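Local coordinates for reticulocyte-binding protein 2a (Plasmodium vivax, PDB 4Z8N) that probably binds a receptor on red blood cells through this helical erythrocyte-binding domain during invasion by the malaria parasite, at residues Leu84-Glu98 against Asn197-Glu210. Sequence-based numbering, arbitrary orientation.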
# COMPACT_ATOMS: atom_id res chain seq x y z
N LEU A 84 13.56 19.73 5.29
CA LEU A 84 14.38 19.29 4.16
C LEU A 84 13.78 19.70 2.82
O LEU A 84 14.49 19.79 1.82
CB LEU A 84 14.57 17.77 4.21
CG LEU A 84 15.35 17.22 5.40
CD1 LEU A 84 15.27 15.70 5.42
CD2 LEU A 84 16.80 17.68 5.36
N GLU A 85 12.47 19.93 2.79
CA GLU A 85 11.79 20.31 1.55
C GLU A 85 11.76 21.81 1.36
O GLU A 85 11.69 22.31 0.23
CB GLU A 85 10.36 19.76 1.54
CG GLU A 85 10.27 18.27 1.31
CD GLU A 85 8.83 17.78 1.21
OE1 GLU A 85 7.92 18.55 1.56
OE2 GLU A 85 8.63 16.63 0.77
N TYR A 86 11.82 22.54 2.47
CA TYR A 86 11.81 24.00 2.42
C TYR A 86 12.95 24.59 3.24
O TYR A 86 12.71 25.29 4.23
CB TYR A 86 10.47 24.53 2.91
CG TYR A 86 9.29 24.06 2.09
CD1 TYR A 86 8.64 22.87 2.37
CD2 TYR A 86 8.83 24.81 1.01
CE1 TYR A 86 7.57 22.43 1.62
CE2 TYR A 86 7.76 24.39 0.25
CZ TYR A 86 7.13 23.20 0.56
OH TYR A 86 6.06 22.77 -0.20
N PRO A 87 14.21 24.33 2.84
CA PRO A 87 15.35 24.78 3.63
C PRO A 87 15.55 26.30 3.59
O PRO A 87 15.97 26.88 4.59
CB PRO A 87 16.54 24.07 2.98
CG PRO A 87 16.12 23.85 1.57
CD PRO A 87 14.63 23.60 1.62
N GLU A 88 15.26 26.91 2.45
CA GLU A 88 15.45 28.35 2.29
C GLU A 88 14.51 29.12 3.20
O GLU A 88 14.91 30.09 3.85
CB GLU A 88 15.24 28.76 0.83
CG GLU A 88 16.10 28.00 -0.18
CD GLU A 88 15.38 26.81 -0.79
OE1 GLU A 88 14.40 26.32 -0.20
OE2 GLU A 88 15.79 26.36 -1.89
N ASN A 89 13.25 28.69 3.26
CA ASN A 89 12.28 29.36 4.11
C ASN A 89 12.55 29.10 5.59
O ASN A 89 12.15 29.90 6.45
CB ASN A 89 10.86 28.92 3.75
CG ASN A 89 10.39 29.54 2.44
OD1 ASN A 89 10.12 30.74 2.37
ND2 ASN A 89 10.28 28.72 1.41
N HIS A 90 13.22 27.99 5.89
CA HIS A 90 13.61 27.69 7.26
C HIS A 90 14.89 28.43 7.64
O HIS A 90 15.24 28.53 8.81
CB HIS A 90 13.81 26.18 7.45
CG HIS A 90 12.54 25.43 7.74
ND1 HIS A 90 11.77 24.86 6.74
CD2 HIS A 90 11.91 25.15 8.90
CE1 HIS A 90 10.73 24.26 7.28
NE2 HIS A 90 10.79 24.43 8.59
N ASN A 91 15.58 28.95 6.62
CA ASN A 91 16.85 29.64 6.78
C ASN A 91 17.89 28.73 7.43
O ASN A 91 18.68 29.16 8.29
CB ASN A 91 16.67 30.93 7.61
CG ASN A 91 17.87 31.85 7.51
OD1 ASN A 91 18.46 32.01 6.44
ND2 ASN A 91 18.24 32.46 8.63
N ILE A 92 17.90 27.47 7.02
CA ILE A 92 18.85 26.51 7.54
C ILE A 92 20.04 26.42 6.58
O ILE A 92 19.88 26.52 5.36
CB ILE A 92 18.19 25.12 7.73
CG1 ILE A 92 19.15 24.15 8.44
CG2 ILE A 92 17.72 24.54 6.41
CD1 ILE A 92 18.57 22.76 8.62
N ASN A 93 21.25 26.27 7.13
CA ASN A 93 22.44 26.22 6.30
C ASN A 93 22.75 24.80 5.83
O ASN A 93 22.06 23.85 6.21
CB ASN A 93 23.65 26.83 7.03
CG ASN A 93 23.97 26.13 8.35
OD1 ASN A 93 23.89 24.90 8.47
ND2 ASN A 93 24.36 26.91 9.35
N LEU A 94 23.78 24.67 5.01
CA LEU A 94 24.13 23.39 4.39
C LEU A 94 24.50 22.33 5.43
O LEU A 94 24.02 21.20 5.37
CB LEU A 94 25.28 23.58 3.40
CG LEU A 94 25.63 22.35 2.56
CD1 LEU A 94 24.41 21.92 1.76
CD2 LEU A 94 26.81 22.63 1.66
N SER A 95 25.35 22.71 6.39
CA SER A 95 25.81 21.77 7.40
C SER A 95 24.67 21.22 8.26
O SER A 95 24.59 20.02 8.50
CB SER A 95 26.86 22.43 8.29
OG SER A 95 28.07 22.63 7.57
N ASN A 96 23.80 22.11 8.71
CA ASN A 96 22.64 21.69 9.49
C ASN A 96 21.64 20.93 8.64
O ASN A 96 20.89 20.09 9.14
CB ASN A 96 21.98 22.90 10.16
CG ASN A 96 22.80 23.46 11.30
OD1 ASN A 96 23.39 22.72 12.08
ND2 ASN A 96 22.85 24.78 11.39
N TYR A 97 21.62 21.21 7.33
CA TYR A 97 20.77 20.46 6.42
C TYR A 97 21.21 19.01 6.36
O TYR A 97 20.38 18.10 6.42
CB TYR A 97 20.80 21.06 5.00
CG TYR A 97 19.79 20.42 4.08
CD1 TYR A 97 20.06 19.22 3.42
CD2 TYR A 97 18.54 21.00 3.88
CE1 TYR A 97 19.13 18.63 2.60
CE2 TYR A 97 17.61 20.42 3.05
CZ TYR A 97 17.90 19.23 2.41
OH TYR A 97 16.97 18.65 1.58
N GLU A 98 22.52 18.79 6.23
CA GLU A 98 23.08 17.45 6.15
C GLU A 98 22.81 16.67 7.43
O GLU A 98 22.54 15.47 7.39
CB GLU A 98 24.58 17.51 5.86
CG GLU A 98 24.92 18.07 4.49
CD GLU A 98 26.40 18.30 4.29
OE1 GLU A 98 27.17 18.17 5.27
OE2 GLU A 98 26.81 18.63 3.15
N ASN A 197 27.99 23.49 -3.74
CA ASN A 197 26.82 22.91 -3.09
C ASN A 197 26.08 23.92 -2.21
O ASN A 197 26.69 24.76 -1.56
CB ASN A 197 27.25 21.70 -2.24
CG ASN A 197 26.06 20.87 -1.78
OD1 ASN A 197 24.95 21.00 -2.30
ND2 ASN A 197 26.30 20.02 -0.79
N ASN A 198 24.75 23.83 -2.22
CA ASN A 198 23.91 24.68 -1.38
C ASN A 198 22.64 23.93 -0.99
O ASN A 198 22.41 22.81 -1.45
CB ASN A 198 23.57 25.99 -2.09
CG ASN A 198 22.97 25.77 -3.47
OD1 ASN A 198 21.80 25.38 -3.60
ND2 ASN A 198 23.75 26.02 -4.51
N VAL A 199 21.82 24.54 -0.14
CA VAL A 199 20.63 23.87 0.38
C VAL A 199 19.58 23.62 -0.70
O VAL A 199 18.82 22.66 -0.63
CB VAL A 199 19.99 24.67 1.54
CG1 VAL A 199 20.89 24.63 2.77
CG2 VAL A 199 19.69 26.10 1.12
N THR A 200 19.53 24.49 -1.71
CA THR A 200 18.60 24.31 -2.82
C THR A 200 18.96 23.05 -3.61
O THR A 200 18.09 22.25 -3.96
CB THR A 200 18.59 25.52 -3.77
OG1 THR A 200 18.12 26.67 -3.06
CG2 THR A 200 17.68 25.27 -4.97
N ILE A 201 20.25 22.87 -3.88
CA ILE A 201 20.74 21.67 -4.55
C ILE A 201 20.45 20.44 -3.69
O ILE A 201 19.98 19.42 -4.20
CB ILE A 201 22.26 21.76 -4.84
CG1 ILE A 201 22.52 22.79 -5.94
CG2 ILE A 201 22.82 20.40 -5.23
CD1 ILE A 201 23.99 22.96 -6.29
N SER A 202 20.73 20.54 -2.40
CA SER A 202 20.49 19.45 -1.47
C SER A 202 19.01 19.07 -1.42
O SER A 202 18.66 17.90 -1.35
CB SER A 202 20.99 19.81 -0.07
OG SER A 202 22.38 20.09 -0.09
N ALA A 203 18.14 20.08 -1.47
CA ALA A 203 16.70 19.85 -1.42
C ALA A 203 16.17 19.13 -2.67
O ALA A 203 15.31 18.27 -2.57
CB ALA A 203 15.97 21.18 -1.23
N ILE A 204 16.71 19.51 -3.83
CA ILE A 204 16.34 18.92 -5.11
C ILE A 204 16.67 17.43 -5.12
O ILE A 204 15.84 16.57 -5.44
CB ILE A 204 17.10 19.63 -6.25
CG1 ILE A 204 16.55 21.03 -6.46
CG2 ILE A 204 17.03 18.86 -7.55
CD1 ILE A 204 17.27 21.81 -7.53
N ASN A 205 17.92 17.17 -4.80
CA ASN A 205 18.48 15.88 -4.44
C ASN A 205 17.66 15.04 -3.46
O ASN A 205 17.45 13.87 -3.72
CB ASN A 205 19.85 16.21 -3.89
CG ASN A 205 20.91 16.19 -4.95
OD1 ASN A 205 21.51 15.14 -5.13
ND2 ASN A 205 20.88 17.19 -5.88
N PHE A 206 17.18 15.63 -2.36
CA PHE A 206 16.30 14.91 -1.43
C PHE A 206 14.90 14.63 -1.99
O PHE A 206 14.35 13.53 -1.84
CB PHE A 206 16.18 15.70 -0.14
CG PHE A 206 15.12 15.19 0.80
CD1 PHE A 206 15.34 14.04 1.54
CD2 PHE A 206 13.93 15.87 0.95
CE1 PHE A 206 14.38 13.58 2.40
CE2 PHE A 206 12.96 15.41 1.81
CZ PHE A 206 13.19 14.26 2.54
N LEU A 207 14.31 15.65 -2.62
CA LEU A 207 12.97 15.56 -3.18
C LEU A 207 12.88 14.58 -4.36
O LEU A 207 11.97 13.77 -4.42
CB LEU A 207 12.49 16.95 -3.62
CG LEU A 207 11.02 17.06 -4.01
CD1 LEU A 207 10.14 16.38 -2.99
CD2 LEU A 207 10.66 18.51 -4.15
N GLN A 208 13.92 14.54 -5.19
CA GLN A 208 14.07 13.55 -6.25
C GLN A 208 14.14 12.16 -5.67
O GLN A 208 13.56 11.25 -6.20
CB GLN A 208 15.30 13.78 -7.13
CG GLN A 208 15.18 14.87 -8.15
CD GLN A 208 16.47 15.23 -8.85
OE1 GLN A 208 16.48 16.00 -9.75
NE2 GLN A 208 17.56 14.68 -8.40
N GLU A 209 14.87 11.99 -4.59
CA GLU A 209 15.00 10.64 -4.02
C GLU A 209 13.70 10.13 -3.40
O GLU A 209 13.35 8.96 -3.57
CB GLU A 209 16.11 10.59 -2.98
CG GLU A 209 16.50 9.17 -2.52
CD GLU A 209 17.87 9.12 -1.87
OE1 GLU A 209 18.57 10.15 -1.92
OE2 GLU A 209 18.24 8.07 -1.31
N GLU A 210 12.99 10.99 -2.67
CA GLU A 210 11.76 10.54 -2.04
C GLU A 210 10.65 10.38 -3.07
O GLU A 210 9.73 9.58 -2.88
CB GLU A 210 11.34 11.50 -0.90
CG GLU A 210 10.95 12.90 -1.31
CD GLU A 210 10.49 13.74 -0.12
OE1 GLU A 210 10.03 13.16 0.89
OE2 GLU A 210 10.60 14.98 -0.18
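Tyr97 and Val199 interlock here as reciprocal knobs and holes, in a contact that packs the corner where helix 71-85 gives way to helix 94-115, with the adjoining helix ends, onto the first turns of helix 199-237, at one end of the elongated erythrocyte-binding domain. Helix 94-98 and helix 199-210 run nearly parallel, 22° apart. The side chain of Tyr97 drops among Val199, Ser202, Ala203 and Phe206; Val199 in turn fills the hollow between Pro87, Glu88, Leu94 and Tyr97. With CG anti to the backbone N (chi1 -172°), Tyr97 lays its ring along helix 199-210, CE1 lying 3.5 Å from Ser202 CB. Its phenol donates to Leu84 O over 2.7 Å, in the carbonyl plane and on a lone pair, which ties the two helices of the hairpin together and fixes the reach of the ring. Leu84 CD2 sits over one face of that ring, toward its rim, while Leu84 CB rests over a face of Phe206, a CH-pi contact 4.0 Å from the ring centroid. Glu85 CG meets the edge of Phe206. At the helix start, CG1 of Val199 presses to 3.4 Å from Ile92 O, and Leu94 CD1 reaches 3.3 Å from Ser202 OG. One hydrogen bond crosses between side chains: Thr200 OG1 donates to the anti lone pair of Glu88 OE2 at 2.6 Å, the glutamate bending at chi2 (95°) to present it. More than two turns further along helix 199-210, Glu85 OE2 lies 2.7 Å from Glu210 OE2; Glu85 OE2 also forms a salt bridge with Lys280, which probably eases the crowding of charge. Lys280 belongs to helix 246-297, which also touches Glu85, Thr200 and Ile204, whereas helix 168-194 packs against Ile201 and Asn205, and Tyr104 of helix 94-115 meets Phe206 edge-to-face.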